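Local coordinates for putative carboxynorspermidine decarboxylase protein (Sinorhizobium meliloti, PDB 3MT1) that probably decarboxylates carboxynorspermidine and carboxyspermidine to norspermidine and spermidine, as a homodimer that uses pyridoxal 5'-phosphate, at residues B[7-12]-B[42-47]; B[61-66]-B[74-79]; B[88-91]-B[95-98]; B[151-156]-B[189-194]. One frame throughout, in Å; residues are numbered along the deposited sequence.

Interaction 1 of 4, residues B[7-12]-B[42-47]; sequences YLIDKA and WSVFDL
Lys-11 and Leu-47 touch through their aliphatic parts. CG of Lys-11 lies 4.0 Å from CD2 of Leu-47, and the two side chains cross at a slant. CG of Lys-11 stands anti to its own N (chi1 -157°), and it is this methylene that meets the leucine methyl. A second, looser pair lies beside this one: CD1 of Ile-9 stands 4.5 Å from CG1 of Val-44. Both of these side chains are buried and leave their backbones toward each other. No hydrogen bond links the two segments. The contact joins the two domains of this class-II decarboxylase fold. Strand 6-10 belongs to the mixed beta sheet, and the chain then enters helix 11-28 at Lys-11. Residues 42-47 follow the first strand of the eight-stranded alpha/beta barrel. Leu-14 of helix 11-28 packs against Ile-9, Val-44 and Leu-47. Asp-10 occupies the N-cap position of that helix. Its OD2 accepts a hydrogen bond from the backbone N of Lys-13, while OD1 forms a salt bridge with Arg-343 of strand 339-343. Farther out, Ser-43 OG is hydrogen-bonded to OG of Ser-365 of the second subunit.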
loop_
_atom_site.group_PDB
_atom_site.type_symbol
_atom_site.label_atom_id
_atom_site.label_comp_id
_atom_site.label_asym_id
_atom_site.label_seq_id
_atom_site.Cartn_x
_atom_site.Cartn_y
_atom_site.Cartn_z
ATOM N N TYR B 7 13.156 -5.614 -7.884
ATOM C CA TYR B 7 12.293 -6.295 -8.827
ATOM C C TYR B 7 13.121 -6.471 -10.075
ATOM O O TYR B 7 13.675 -5.484 -10.589
ATOM C CB TYR B 7 11.087 -5.427 -9.179
ATOM C CG TYR B 7 10.157 -5.023 -8.042
ATOM C CD1 TYR B 7 10.218 -3.734 -7.499
ATOM C CD2 TYR B 7 9.166 -5.892 -7.572
ATOM C CE1 TYR B 7 9.361 -3.334 -6.468
ATOM C CE2 TYR B 7 8.287 -5.510 -6.541
ATOM C CZ TYR B 7 8.392 -4.219 -5.989
ATOM O OH TYR B 7 7.547 -3.796 -4.963
ATOM N N LEU B 8 13.214 -7.693 -10.596
ATOM C CA LEU B 8 14.053 -7.919 -11.779
ATOM C C LEU B 8 13.185 -8.260 -12.968
ATOM O O LEU B 8 12.541 -9.303 -13.009
ATOM C CB LEU B 8 15.066 -9.026 -11.511
ATOM C CG LEU B 8 16.089 -9.394 -12.594
ATOM C CD1 LEU B 8 16.804 -8.216 -13.099
ATOM C CD2 LEU B 8 17.130 -10.402 -12.061
ATOM N N ILE B 9 13.131 -7.367 -13.929
ATOM C CA ILE B 9 12.335 -7.629 -15.087
ATOM C C ILE B 9 13.195 -8.313 -16.136
ATOM O O ILE B 9 14.170 -7.740 -16.619
ATOM C CB ILE B 9 11.727 -6.346 -15.638
ATOM C CG1 ILE B 9 10.774 -5.730 -14.591
ATOM C CG2 ILE B 9 11.043 -6.616 -17.007
ATOM C CD1 ILE B 9 10.563 -4.205 -14.790
ATOM N N ASP B 10 12.833 -9.551 -16.460
ATOM C CA ASP B 10 13.572 -10.322 -17.435
ATOM C C ASP B 10 13.189 -9.932 -18.882
ATOM O O ASP B 10 12.111 -10.281 -19.378
ATOM C CB ASP B 10 13.415 -11.847 -17.197
ATOM C CG ASP B 10 14.267 -12.684 -18.166
ATOM O OD1 ASP B 10 15.299 -13.268 -17.729
ATOM O OD2 ASP B 10 13.929 -12.729 -19.391
ATOM N N LYS B 11 14.113 -9.255 -19.558
ATOM C CA LYS B 11 13.874 -8.795 -20.903
ATOM C C LYS B 11 13.371 -9.928 -21.844
ATOM O O LYS B 11 12.386 -9.755 -22.581
ATOM C CB LYS B 11 15.131 -8.135 -21.465
ATOM C CG LYS B 11 14.791 -7.193 -22.564
ATOM C CD LYS B 11 15.919 -6.891 -23.430
ATOM C CE LYS B 11 15.426 -6.032 -24.582
ATOM N NZ LYS B 11 16.431 -5.969 -25.667
ATOM N N ALA B 12 14.037 -11.079 -21.819
ATOM C CA ALA B 12 13.641 -12.186 -22.705
ATOM C C ALA B 12 12.228 -12.774 -22.426
ATOM O O ALA B 12 11.526 -13.146 -23.360
ATOM C CB ALA B 12 14.702 -13.287 -22.713
ATOM N N TRP B 42 7.470 2.357 -16.793
ATOM C CA TRP B 42 7.604 2.934 -18.114
ATOM C C TRP B 42 8.959 2.730 -18.815
ATOM O O TRP B 42 9.000 2.723 -20.039
ATOM C CB TRP B 42 7.180 4.403 -18.139
ATOM C CG TRP B 42 7.824 5.307 -17.127
ATOM C CD1 TRP B 42 7.371 5.591 -15.859
ATOM C CD2 TRP B 42 8.998 6.072 -17.309
ATOM N NE1 TRP B 42 8.207 6.446 -15.243
ATOM C CE2 TRP B 42 9.211 6.787 -16.115
ATOM C CE3 TRP B 42 9.884 6.244 -18.375
ATOM C CZ2 TRP B 42 10.307 7.647 -15.939
ATOM C CZ3 TRP B 42 10.966 7.116 -18.212
ATOM C CH2 TRP B 42 11.177 7.792 -16.997
ATOM N N SER B 43 10.037 2.499 -18.069
ATOM C CA SER B 43 11.330 2.288 -18.714
ATOM C C SER B 43 11.396 1.080 -19.667
ATOM O O SER B 43 12.402 0.932 -20.408
ATOM C CB SER B 43 12.440 2.138 -17.676
ATOM O OG SER B 43 12.149 1.039 -16.837
ATOM N N VAL B 44 10.368 0.215 -19.631
ATOM C CA VAL B 44 10.289 -0.900 -20.553
ATOM C C VAL B 44 9.208 -0.697 -21.618
ATOM O O VAL B 44 8.975 -1.581 -22.440
ATOM C CB VAL B 44 10.153 -2.314 -19.836
ATOM C CG1 VAL B 44 11.320 -2.577 -18.867
ATOM C CG2 VAL B 44 8.795 -2.500 -19.154
ATOM N N PHE B 45 8.562 0.464 -21.633
ATOM C CA PHE B 45 7.593 0.732 -22.682
ATOM C C PHE B 45 8.170 0.683 -24.108
ATOM O O PHE B 45 7.502 0.250 -25.045
ATOM C CB PHE B 45 6.907 2.072 -22.460
ATOM C CG PHE B 45 5.947 2.085 -21.309
ATOM C CD1 PHE B 45 5.622 0.923 -20.629
ATOM C CD2 PHE B 45 5.347 3.265 -20.919
ATOM C CE1 PHE B 45 4.749 0.956 -19.583
ATOM C CE2 PHE B 45 4.438 3.278 -19.853
ATOM C CZ PHE B 45 4.157 2.132 -19.206
ATOM N N ASP B 46 9.407 1.129 -24.267
ATOM C CA ASP B 46 10.079 1.084 -25.562
ATOM C C ASP B 46 10.127 -0.325 -26.075
ATOM O O ASP B 46 9.919 -0.554 -27.265
ATOM C CB ASP B 46 11.481 1.716 -25.509
ATOM C CG ASP B 46 11.420 3.256 -25.539
ATOM O OD1 ASP B 46 10.423 3.778 -26.104
ATOM O OD2 ASP B 46 12.335 3.952 -24.998
ATOM N N LEU B 47 10.361 -1.277 -25.180
ATOM C CA LEU B 47 10.313 -2.666 -25.594
ATOM C C LEU B 47 8.893 -3.144 -25.935
ATOM O O LEU B 47 8.719 -3.796 -26.942
ATOM C CB LEU B 47 11.047 -3.592 -24.615
ATOM C CG LEU B 47 10.740 -5.094 -24.698
ATOM C CD1 LEU B 47 11.441 -5.785 -25.889
ATOM C CD2 LEU B 47 11.120 -5.766 -23.392
#

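Interaction 2 of 4, residues B[61-66]-B[74-79]; sequences FEVRLG and THAYSV
Helix 60-70 and strand 73-77 form the second half of the beta-alpha-beta unit 54-57, 60-70, 73-77 of the eight-stranded alpha/beta barrel. The short segments run antiparallel, at 179°, with their axes 8.4 Å apart. The helix therefore lies flat along the strand that follows it. Val-63 is the main helix residue in the contact. Its CG2 is 3.8 Å from OG1 of Thr-74 and 4.1 Å from CB of Ala-76. One methyl thus touches two strand residues, Thr-74, which points at the helix, and Ala-76, which is turned to the side of it. With chi1 at 83°, CG1 sits between N and C, and CG2, anti to N, is the branch that meets the strand. The side chains of Val-63 and Thr-74 cross at about a right angle. One turn farther along the helix, Gly-66 has no side chain, and a threonine methyl rests on its backbone. CG2 of Thr-74 comes to 4.1 Å from the carbonyl C of Gly-66. The two branches of Thr-74 thus serve different neighbours on the helix. OG1 also has a polar partner, the backbone O of His-92 at the end of the next helix. All the touching residues are buried, and no hydrogen bond crosses between the segments. Helix and strand are held here by van der Waals contact, while the buried threonine hydroxyl has its hydrogen bond to a third element.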
loop_
_atom_site.group_PDB
_atom_site.type_symbol
_atom_site.label_atom_id
_atom_site.label_comp_id
_atom_site.label_asym_id
_atom_site.label_seq_id
_atom_site.Cartn_x
_atom_site.Cartn_y
_atom_site.Cartn_z
ATOM N N PHE B 61 -3.346 10.710 -13.974
ATOM C CA PHE B 61 -1.928 10.452 -14.093
ATOM C C PHE B 61 -1.633 9.274 -15.017
ATOM O O PHE B 61 -0.675 9.304 -15.781
ATOM C CB PHE B 61 -1.304 10.281 -12.749
ATOM C CG PHE B 61 -1.201 11.557 -11.948
ATOM C CD1 PHE B 61 -1.535 12.780 -12.493
ATOM C CD2 PHE B 61 -0.713 11.520 -10.637
ATOM C CE1 PHE B 61 -1.432 13.944 -11.760
ATOM C CE2 PHE B 61 -0.563 12.704 -9.891
ATOM C CZ PHE B 61 -0.929 13.923 -10.457
ATOM N N GLU B 62 -2.494 8.268 -15.006
ATOM C CA GLU B 62 -2.256 7.115 -15.855
ATOM C C GLU B 62 -2.407 7.429 -17.345
ATOM O O GLU B 62 -1.509 7.068 -18.154
ATOM C CB GLU B 62 -3.056 5.887 -15.421
ATOM C CG GLU B 62 -2.427 5.206 -14.207
ATOM C CD GLU B 62 -3.106 3.854 -13.744
ATOM O OE1 GLU B 62 -4.244 3.505 -14.168
ATOM O OE2 GLU B 62 -2.449 3.137 -12.932
ATOM N N VAL B 63 -3.487 8.129 -17.705
ATOM C CA VAL B 63 -3.641 8.579 -19.074
ATOM C C VAL B 63 -2.499 9.483 -19.555
ATOM O O VAL B 63 -2.008 9.325 -20.669
ATOM C CB VAL B 63 -5.025 9.213 -19.372
ATOM C CG1 VAL B 63 -5.100 10.712 -18.950
ATOM C CG2 VAL B 63 -5.322 9.081 -20.869
ATOM N N ARG B 64 -2.048 10.398 -18.718
ATOM C CA ARG B 64 -0.854 11.176 -19.077
ATOM C C ARG B 64 0.397 10.275 -19.261
ATOM O O ARG B 64 1.173 10.432 -20.256
ATOM C CB ARG B 64 -0.588 12.270 -18.045
ATOM C CG ARG B 64 0.667 13.056 -18.265
ATOM C CD ARG B 64 0.574 14.352 -17.501
ATOM N NE ARG B 64 1.800 15.139 -17.588
ATOM C CZ ARG B 64 2.042 16.231 -16.874
ATOM N NH1 ARG B 64 1.158 16.654 -15.986
ATOM N NH2 ARG B 64 3.192 16.875 -17.009
ATOM N N LEU B 65 0.579 9.323 -18.350
ATOM C CA LEU B 65 1.742 8.472 -18.457
ATOM C C LEU B 65 1.697 7.709 -19.773
ATOM O O LEU B 65 2.722 7.599 -20.417
ATOM C CB LEU B 65 1.858 7.489 -17.277
ATOM C CG LEU B 65 2.999 6.476 -17.349
ATOM C CD1 LEU B 65 4.355 7.123 -17.093
ATOM C CD2 LEU B 65 2.794 5.416 -16.370
ATOM N N GLY B 66 0.517 7.202 -20.172
ATOM C CA GLY B 66 0.378 6.380 -21.371
ATOM C C GLY B 66 0.623 7.223 -22.613
ATOM O O GLY B 66 1.325 6.787 -23.523
ATOM N N THR B 74 -4.381 5.858 -26.709
ATOM C CA THR B 74 -4.620 5.930 -25.268
ATOM C C THR B 74 -6.108 5.973 -24.954
ATOM O O THR B 74 -6.846 6.784 -25.513
ATOM C CB THR B 74 -3.872 7.142 -24.564
ATOM O OG1 THR B 74 -4.717 8.289 -24.557
ATOM C CG2 THR B 74 -2.555 7.476 -25.248
ATOM N N HIS B 75 -6.537 5.089 -24.064
ATOM C CA HIS B 75 -7.948 5.005 -23.631
ATOM C C HIS B 75 -8.035 5.446 -22.200
ATOM O O HIS B 75 -7.193 5.077 -21.376
ATOM C CB HIS B 75 -8.497 3.582 -23.739
ATOM C CG HIS B 75 -8.779 3.146 -25.141
ATOM N ND1 HIS B 75 -9.711 2.171 -25.443
ATOM C CD2 HIS B 75 -8.267 3.567 -26.330
ATOM C CE1 HIS B 75 -9.734 1.987 -26.755
ATOM N NE2 HIS B 75 -8.876 2.830 -27.314
ATOM N N ALA B 76 -9.042 6.252 -21.914
ATOM C CA ALA B 76 -9.274 6.702 -20.555
ATOM C C ALA B 76 -10.551 6.103 -20.000
ATOM O O ALA B 76 -11.564 6.059 -20.686
ATOM C CB ALA B 76 -9.312 8.241 -20.498
ATOM N N TYR B 77 -10.494 5.629 -18.767
ATOM C CA TYR B 77 -11.680 5.182 -18.063
ATOM C C TYR B 77 -11.644 5.730 -16.653
ATOM O O TYR B 77 -10.566 5.972 -16.093
ATOM C CB TYR B 77 -11.737 3.660 -17.996
ATOM C CG TYR B 77 -12.860 3.145 -17.107
ATOM C CD1 TYR B 77 -14.199 3.326 -17.456
ATOM C CD2 TYR B 77 -12.575 2.486 -15.898
ATOM C CE1 TYR B 77 -15.227 2.858 -16.652
ATOM C CE2 TYR B 77 -13.590 2.024 -15.075
ATOM C CZ TYR B 77 -14.922 2.208 -15.454
ATOM O OH TYR B 77 -15.938 1.731 -14.625
ATOM N N SER B 78 -12.814 5.947 -16.076
ATOM C CA SER B 78 -12.888 6.276 -14.669
ATOM C C SER B 78 -14.241 5.897 -14.158
ATOM O O SER B 78 -15.198 5.884 -14.915
ATOM C CB SER B 78 -12.637 7.764 -14.387
ATOM O OG SER B 78 -12.784 8.039 -12.986
ATOM N N VAL B 79 -14.303 5.596 -12.869
ATOM C CA VAL B 79 -15.558 5.385 -12.178
ATOM C C VAL B 79 -16.258 6.734 -12.025
ATOM O O VAL B 79 -17.458 6.826 -12.236
ATOM C CB VAL B 79 -15.321 4.690 -10.828
ATOM C CG1 VAL B 79 -16.564 4.587 -10.068
ATOM C CG2 VAL B 79 -14.793 3.299 -11.061
#

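Interaction 3 of 4, residues B[88-91]-B[95-98]; sequences EVVS and KIIF
Ile-96 meets Val-89 and Val-90 with the far end of its side chain. Its CB leaves strand 95-98 toward helix 83-92. From there CG1 runs anti to the backbone N (chi1 -169°), and the chain stays extended to CD1 (chi2 171°). CB and CG1 carry the terminal methyl across the distance between strand and helix, where the nearest CA atoms, those of Val-90 and Ile-96, are 7.2 Å apart. The CG2 branch makes no close contact with 88-91. CD1 makes both contacts. It lies 4.0 Å from CG2 of Val-90 and 4.4 Å from CG1 of Val-89. Two consecutive helix residues therefore each offer one methyl to the same atom. Val-90 and Ile-96 cross at a slant. The surroundings are also largely apolar: Tyr-81 touches both Val-89 and Ile-96, and Ile-114 packs on Ile-96. Near the end of the helix, OG of Ser-91 donates a hydrogen bond to O of Glu-88, 2.9 Å away. The donor is tilted 31° from the carbonyl plane. This is the helix-to-strand return of a beta-alpha-beta unit, strand 73-77, helix 83-92, strand 95-98, within a parallel eight-stranded alpha/beta barrel.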
loop_
_atom_site.group_PDB
_atom_site.type_symbol
_atom_site.label_atom_id
_atom_site.label_comp_id
_atom_site.label_asym_id
_atom_site.label_seq_id
_atom_site.Cartn_x
_atom_site.Cartn_y
_atom_site.Cartn_z
ATOM N N GLU B 88 -8.201 17.850 -19.094
ATOM C CA GLU B 88 -6.880 17.356 -19.307
ATOM C C GLU B 88 -6.960 15.894 -19.715
ATOM O O GLU B 88 -6.179 15.419 -20.548
ATOM C CB GLU B 88 -6.009 17.531 -18.081
ATOM C CG GLU B 88 -4.537 17.474 -18.448
ATOM C CD GLU B 88 -3.597 17.523 -17.244
ATOM O OE1 GLU B 88 -3.881 18.317 -16.285
ATOM O OE2 GLU B 88 -2.569 16.771 -17.273
ATOM N N VAL B 89 -7.917 15.171 -19.157
ATOM C CA VAL B 89 -8.029 13.795 -19.553
ATOM C C VAL B 89 -8.289 13.769 -21.062
ATOM O O VAL B 89 -7.534 13.124 -21.819
ATOM C CB VAL B 89 -9.085 13.046 -18.750
ATOM C CG1 VAL B 89 -9.187 11.629 -19.219
ATOM C CG2 VAL B 89 -8.735 13.044 -17.277
ATOM N N VAL B 90 -9.310 14.528 -21.497
ATOM C CA VAL B 90 -9.739 14.542 -22.896
ATOM C C VAL B 90 -8.600 14.862 -23.856
ATOM O O VAL B 90 -8.489 14.261 -24.917
ATOM C CB VAL B 90 -10.961 15.472 -23.150
ATOM C CG1 VAL B 90 -11.150 15.748 -24.670
ATOM C CG2 VAL B 90 -12.224 14.831 -22.571
ATOM N N SER B 91 -7.736 15.786 -23.479
ATOM C CA SER B 91 -6.632 16.137 -24.344
ATOM C C SER B 91 -5.554 15.067 -24.467
ATOM O O SER B 91 -4.789 15.123 -25.381
ATOM C CB SER B 91 -5.999 17.439 -23.900
ATOM O OG SER B 91 -5.389 17.242 -22.662
ATOM N N LYS B 95 -9.789 7.748 -26.881
ATOM C CA LYS B 95 -11.092 7.278 -26.528
ATOM C C LYS B 95 -11.266 7.555 -25.051
ATOM O O LYS B 95 -10.280 7.573 -24.272
ATOM C CB LYS B 95 -11.229 5.794 -26.881
ATOM C CG LYS B 95 -11.255 5.601 -28.405
ATOM C CD LYS B 95 -11.611 4.191 -28.829
ATOM C CE LYS B 95 -11.520 3.960 -30.342
ATOM N NZ LYS B 95 -10.103 4.123 -30.812
ATOM N N ILE B 96 -12.514 7.825 -24.672
ATOM C CA ILE B 96 -12.860 8.058 -23.275
ATOM C C ILE B 96 -14.076 7.211 -22.993
ATOM O O ILE B 96 -14.944 7.068 -23.847
ATOM C CB ILE B 96 -13.111 9.562 -22.967
ATOM C CG1 ILE B 96 -13.190 9.784 -21.445
ATOM C CG2 ILE B 96 -14.343 10.072 -23.662
ATOM C CD1 ILE B 96 -13.207 11.252 -21.035
ATOM N N ILE B 97 -14.106 6.608 -21.816
ATOM C CA ILE B 97 -15.186 5.734 -21.433
ATOM C C ILE B 97 -15.777 6.177 -20.114
ATOM O O ILE B 97 -15.057 6.581 -19.178
ATOM C CB ILE B 97 -14.710 4.299 -21.357
ATOM C CG1 ILE B 97 -14.315 3.860 -22.766
ATOM C CG2 ILE B 97 -15.788 3.376 -20.755
ATOM C CD1 ILE B 97 -12.963 3.219 -22.839
ATOM N N PHE B 98 -17.108 6.144 -20.071
ATOM C CA PHE B 98 -17.836 6.588 -18.903
ATOM C C PHE B 98 -18.532 5.427 -18.304
ATOM O O PHE B 98 -18.968 4.511 -19.018
ATOM C CB PHE B 98 -18.839 7.671 -19.230
ATOM C CG PHE B 98 -18.247 8.828 -19.961
ATOM C CD1 PHE B 98 -17.636 9.860 -19.265
ATOM C CD2 PHE B 98 -18.290 8.884 -21.362
ATOM C CE1 PHE B 98 -17.079 10.938 -19.946
ATOM C CE2 PHE B 98 -17.749 9.941 -22.039
ATOM C CZ PHE B 98 -17.134 10.975 -21.326
#

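Interaction 4 of 4, residues B[151-156]-B[189-194]; sequences RVMDRI and ARVDWV
Residues 152-155 form a type I beta turn, with N of Arg-155 hydrogen-bonded to O of Val-152 at 3.2 Å, and this turn faces the chain where it leaves helix 170-190. Both segments lie at the periphery of the alpha/beta barrel. One leads into strand 158-160, and the other leads into the neighbouring strand 193-195. The contact is carried by Met-153, a selenomethionine, from the second position of the turn. Its side chain is bent at chi2 (-76°) and again at chi3 (-80°), which brings CE round to Arg-190. That methyl lies over one face of the Arg-190 guanidinium, 3.3 Å above its plane and offset toward the rim, nearest to NE, at 3.4 Å. The inner part of Met-153 reaches the outer end of the same group, with CB 3.6 Å from NH2. The polar end of Arg-190 has a partner elsewhere: NH1 forms a salt bridge with Glu-150, at the end of helix 146-150. Val-191, next in the chain, is buried, and here the contact is apolar. Phe-159 of strand 158-160 packs on both Met-153 and Val-191. CE of Met-153 completes its contacts at CG1 of Val-191, 4.2 Å away.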
loop_
_atom_site.group_PDB
_atom_site.type_symbol
_atom_site.label_atom_id
_atom_site.label_comp_id
_atom_site.label_asym_id
_atom_site.label_seq_id
_atom_site.Cartn_x
_atom_site.Cartn_y
_atom_site.Cartn_z
ATOM N N ARG B 151 -31.497 5.597 -25.283
ATOM C CA ARG B 151 -31.824 7.023 -25.315
ATOM C C ARG B 151 -30.573 7.894 -25.531
ATOM O O ARG B 151 -30.660 9.088 -25.839
ATOM C CB ARG B 151 -32.589 7.448 -24.056
ATOM C CG ARG B 151 -33.628 8.521 -24.358
ATOM C CD ARG B 151 -34.176 9.157 -23.113
ATOM N NE ARG B 151 -34.015 10.613 -23.139
ATOM C CZ ARG B 151 -33.085 11.273 -22.442
ATOM N NH1 ARG B 151 -33.005 12.596 -22.519
ATOM N NH2 ARG B 151 -32.236 10.614 -21.662
ATOM N N VAL B 152 -29.408 7.277 -25.402
ATOM C CA VAL B 152 -28.183 8.038 -25.427
ATOM C C VAL B 152 -27.173 7.556 -26.507
ATOM O O VAL B 152 -26.015 7.962 -26.530
ATOM C CB VAL B 152 -27.642 8.143 -23.997
ATOM C CG1 VAL B 152 -26.773 6.942 -23.646
ATOM C CG2 VAL B 152 -26.920 9.450 -23.804
HETATM N N MSE B 153 -27.674 6.750 -27.442
HETATM C CA MSE B 153 -26.890 6.177 -28.540
HETATM C C MSE B 153 -26.365 7.182 -29.570
HETATM O O MSE B 153 -25.412 6.902 -30.269
HETATM C CB MSE B 153 -27.713 5.100 -29.245
HETATM C CG MSE B 153 -27.908 3.849 -28.419
HETATM SE SE MSE B 153 -26.309 2.708 -28.359
HETATM C CE MSE B 153 -26.510 1.837 -30.061
ATOM N N ASP B 154 -26.985 8.351 -29.661
ATOM C CA ASP B 154 -26.514 9.383 -30.585
ATOM C C ASP B 154 -25.269 10.112 -30.059
ATOM O O ASP B 154 -24.770 11.042 -30.690
ATOM C CB ASP B 154 -27.655 10.393 -30.895
ATOM N N ARG B 155 -24.770 9.693 -28.900
ATOM C CA ARG B 155 -23.674 10.401 -28.251
ATOM C C ARG B 155 -22.466 9.499 -28.020
ATOM O O ARG B 155 -21.388 9.978 -27.677
ATOM C CB ARG B 155 -24.135 11.001 -26.920
ATOM C CG ARG B 155 -25.534 11.587 -26.947
ATOM C CD ARG B 155 -25.859 12.281 -25.653
ATOM N NE ARG B 155 -25.272 13.613 -25.597
ATOM C CZ ARG B 155 -25.331 14.425 -24.543
ATOM N NH1 ARG B 155 -25.948 14.051 -23.420
ATOM N NH2 ARG B 155 -24.758 15.625 -24.605
ATOM N N ILE B 156 -22.639 8.193 -28.179
ATOM C CA ILE B 156 -21.497 7.280 -28.070
ATOM C C ILE B 156 -21.202 6.596 -29.400
ATOM O O ILE B 156 -21.778 6.932 -30.406
ATOM C CB ILE B 156 -21.666 6.231 -26.949
ATOM C CG1 ILE B 156 -22.977 5.465 -27.153
ATOM C CG2 ILE B 156 -21.528 6.896 -25.566
ATOM C CD1 ILE B 156 -23.627 4.933 -25.868
ATOM N N ALA B 189 -23.851 -4.296 -32.477
ATOM C CA ALA B 189 -23.909 -4.132 -33.946
ATOM C C ALA B 189 -23.936 -2.664 -34.385
ATOM O O ALA B 189 -23.377 -2.327 -35.432
ATOM C CB ALA B 189 -25.124 -4.890 -34.548
ATOM N N ARG B 190 -24.559 -1.806 -33.571
ATOM C CA ARG B 190 -24.835 -0.406 -33.940
ATOM C C ARG B 190 -23.671 0.552 -33.667
ATOM O O ARG B 190 -23.665 1.681 -34.162
ATOM C CB ARG B 190 -26.107 0.106 -33.244
ATOM C CG ARG B 190 -27.407 -0.580 -33.658
ATOM C CD ARG B 190 -28.593 -0.188 -32.746
ATOM N NE ARG B 190 -28.709 1.266 -32.578
ATOM C CZ ARG B 190 -29.601 1.890 -31.802
ATOM N NH1 ARG B 190 -30.500 1.199 -31.101
ATOM N NH2 ARG B 190 -29.584 3.220 -31.730
ATOM N N VAL B 191 -22.693 0.119 -32.883
ATOM C CA VAL B 191 -21.541 0.967 -32.588
ATOM C C VAL B 191 -20.371 0.485 -33.401
ATOM O O VAL B 191 -20.486 -0.502 -34.119
ATOM C CB VAL B 191 -21.168 0.985 -31.091
ATOM C CG1 VAL B 191 -22.295 1.559 -30.276
ATOM C CG2 VAL B 191 -20.816 -0.394 -30.599
ATOM N N ASP B 192 -19.232 1.161 -33.307
ATOM C CA ASP B 192 -18.140 0.713 -34.131
ATOM C C ASP B 192 -16.882 0.258 -33.413
ATOM O O ASP B 192 -15.919 -0.103 -34.066
ATOM C CB ASP B 192 -17.880 1.671 -35.306
ATOM C CG ASP B 192 -17.525 3.030 -34.859
ATOM O OD1 ASP B 192 -16.865 3.086 -33.816
ATOM O OD2 ASP B 192 -17.906 4.023 -35.523
ATOM N N TRP B 193 -16.909 0.196 -32.078
ATOM C CA TRP B 193 -15.828 -0.477 -31.335
ATOM C C TRP B 193 -16.264 -0.996 -29.981
ATOM O O TRP B 193 -17.163 -0.447 -29.355
ATOM C CB TRP B 193 -14.583 0.400 -31.182
ATOM C CG TRP B 193 -14.821 1.679 -30.453
ATOM C CD1 TRP B 193 -15.100 2.878 -31.013
ATOM C CD2 TRP B 193 -14.810 1.897 -29.019
ATOM N NE1 TRP B 193 -15.249 3.842 -30.026
ATOM C CE2 TRP B 193 -15.089 3.265 -28.802
ATOM C CE3 TRP B 193 -14.600 1.066 -27.909
ATOM C CZ2 TRP B 193 -15.168 3.833 -27.535
ATOM C CZ3 TRP B 193 -14.680 1.635 -26.631
ATOM C CH2 TRP B 193 -14.959 3.014 -26.461
ATOM N N VAL B 194 -15.586 -2.049 -29.534
ATOM C CA VAL B 194 -15.857 -2.712 -28.256
ATOM C C VAL B 194 -14.555 -3.080 -27.582
ATOM O O VAL B 194 -13.628 -3.569 -28.232
ATOM C CB VAL B 194 -16.635 -4.032 -28.443
ATOM C CG1 VAL B 194 -16.812 -4.731 -27.105
ATOM C CG2 VAL B 194 -17.992 -3.764 -29.037
#

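Interactions 2 and 3 are buried helix-on-strand contacts in successive beta-alpha-beta units of the barrel. They adjoin directly: Ala-76 probably pairs with Lys-95 and Ile-97 through backbone hydrogen bonds, and its CB meets CG1 of Val-89. Interaction 4 is farther round the same barrel and nearer the surface. It touches interaction 3 through Trp-193, which packs on Lys-95 and Ile-97. In interaction 4 a guanidinium takes part, whereas interactions 1, 2 and 3 rest mainly on aliphatic groups. Interaction 1 is partly buried and joins the barrel to the mixed-sheet domain. Trp-42 packs on Leu-65 of interaction 2. Interactions 1 and 2 both reach the second subunit; 3 and 4 do not.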